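Prolyl-tRNA synthetase (Naegleria fowleri, PDB 6UYH) probably catalyses the ATP-dependent attachment of proline to its cognate tRNA, and binds the inhibitor halofuginone together with an ATP analogue. Local coordinates at residues S475-L480 and W506-R511. Residues are numbered along the deposited sequence; the frame is centred on the assembly and turned at random.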
# COMPACT_ATOMS: atom_id res chain seq x y z
N SER A 475 28.31 -16.28 8.12
CA SER A 475 28.85 -15.28 7.23
C SER A 475 27.82 -14.16 7.09
O SER A 475 26.62 -14.41 6.96
CB SER A 475 29.19 -15.87 5.86
OG SER A 475 28.01 -16.20 5.17
N LEU A 476 28.29 -12.93 7.19
CA LEU A 476 27.43 -11.77 7.04
C LEU A 476 27.55 -11.21 5.63
O LEU A 476 26.57 -11.16 4.88
CB LEU A 476 27.78 -10.74 8.11
CG LEU A 476 27.77 -11.34 9.53
CD1 LEU A 476 28.22 -10.30 10.57
CD2 LEU A 476 26.39 -11.93 9.88
N CYS A 477 28.76 -10.86 5.21
CA CYS A 477 29.01 -10.49 3.83
C CYS A 477 30.51 -10.48 3.60
O CYS A 477 31.30 -10.47 4.55
CB CYS A 477 28.43 -9.12 3.50
SG CYS A 477 29.28 -7.78 4.35
N VAL A 478 30.89 -10.48 2.33
CA VAL A 478 32.24 -10.11 1.93
C VAL A 478 32.20 -8.63 1.56
O VAL A 478 31.61 -8.27 0.52
CB VAL A 478 32.74 -10.97 0.76
CG1 VAL A 478 34.16 -10.58 0.38
CG2 VAL A 478 32.65 -12.45 1.12
N PRO A 479 32.76 -7.74 2.38
CA PRO A 479 32.60 -6.30 2.13
C PRO A 479 33.06 -5.91 0.73
O PRO A 479 34.10 -6.36 0.25
CB PRO A 479 33.48 -5.66 3.21
CG PRO A 479 33.46 -6.64 4.33
CD PRO A 479 33.45 -8.01 3.66
N LEU A 480 32.25 -5.07 0.05
CA LEU A 480 32.62 -4.58 -1.27
C LEU A 480 33.93 -3.81 -1.24
O LEU A 480 34.78 -3.96 -2.14
CB LEU A 480 31.52 -3.67 -1.84
CG LEU A 480 30.12 -4.24 -2.00
CD1 LEU A 480 29.25 -3.21 -2.70
CD2 LEU A 480 30.17 -5.53 -2.78
N TRP A 506 38.81 -10.75 2.61
CA TRP A 506 38.33 -10.72 3.98
C TRP A 506 36.82 -10.85 3.99
O TRP A 506 36.14 -10.21 3.19
CB TRP A 506 38.73 -9.42 4.67
CG TRP A 506 40.20 -9.26 4.90
CD1 TRP A 506 41.10 -8.66 4.06
CD2 TRP A 506 40.94 -9.68 6.06
NE1 TRP A 506 42.36 -8.69 4.63
CE2 TRP A 506 42.29 -9.30 5.85
CE3 TRP A 506 40.60 -10.33 7.25
CZ2 TRP A 506 43.29 -9.57 6.79
CZ3 TRP A 506 41.60 -10.59 8.18
CH2 TRP A 506 42.93 -10.21 7.94
N ALA A 507 36.31 -11.69 4.88
CA ALA A 507 34.87 -11.84 5.07
C ALA A 507 34.46 -11.40 6.47
O ALA A 507 35.18 -11.61 7.46
CB ALA A 507 34.44 -13.30 4.84
N LEU A 508 33.27 -10.81 6.56
CA LEU A 508 32.69 -10.41 7.83
C LEU A 508 31.79 -11.54 8.34
O LEU A 508 30.87 -11.97 7.64
CB LEU A 508 31.90 -9.11 7.66
CG LEU A 508 31.52 -8.34 8.93
CD1 LEU A 508 32.75 -7.75 9.59
CD2 LEU A 508 30.48 -7.24 8.58
N PHE A 509 32.11 -12.05 9.53
CA PHE A 509 31.37 -13.10 10.20
C PHE A 509 30.90 -12.58 11.55
O PHE A 509 31.56 -11.75 12.17
CB PHE A 509 32.25 -14.35 10.43
CG PHE A 509 32.27 -15.31 9.27
CD1 PHE A 509 32.87 -14.96 8.07
CD2 PHE A 509 31.69 -16.57 9.39
CE1 PHE A 509 32.89 -15.84 7.01
CE2 PHE A 509 31.71 -17.46 8.31
CZ PHE A 509 32.31 -17.09 7.12
N GLY A 510 29.78 -13.11 12.01
CA GLY A 510 29.27 -12.69 13.31
C GLY A 510 28.01 -13.44 13.67
O GLY A 510 27.46 -14.22 12.88
N ARG A 511 27.58 -13.24 14.91
CA ARG A 511 26.24 -13.66 15.31
C ARG A 511 25.21 -12.81 14.58
O ARG A 511 25.49 -11.69 14.14
CB ARG A 511 26.06 -13.54 16.82
CG ARG A 511 27.07 -14.37 17.61
CD ARG A 511 27.84 -13.52 18.61
NE ARG A 511 26.94 -12.85 19.56
CZ ARG A 511 26.67 -13.30 20.78
NH1 ARG A 511 25.84 -12.62 21.56
NH2 ARG A 511 27.22 -14.43 21.22
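Ser-475 lies over one face of the Phe-509 ring: its CA stands 3.7 Å from the ring centroid and only 9° off the normal, a CH-pi contact, while CB sits over the same face, nearest CZ. The serine OG bonds to Glu-447 and Thr-209 instead. At Leu-476 the chain departs from regular antiparallel pairing. Leu-476 N donates to Leu-508 O over 2.8 Å, and Cys-477 N approaches the same oxygen in a weak bond of 3.4 Å. Two consecutive residues opposite one, with phi/psi of -99/-56° at Leu-476, define a classic beta bulge in this C-terminal prolyl-tRNA synthetase domain, where strand 505-512 runs between 474-479 and 435-440. With CG anti to its carbonyl carbon, the Leu-476 side chain lies against the partner backbone, with CD1 3.5 Å from Gly-510 N. Cys-477 O accepts from Leu-508 N at 2.8 Å, which makes Cys-477 and Leu-508 an antiparallel hydrogen-bonded pair within the bulge. Val-478 sets CG2 4.2 Å from Ala-507 CB, and CG1, anti to the backbone N, against Trp-506 O. That oxygen also meets Pro-479 CD at 3.5 Å and is hydrogen-bonded by Gln-482, whose NE2 binds Pro-479 O as well.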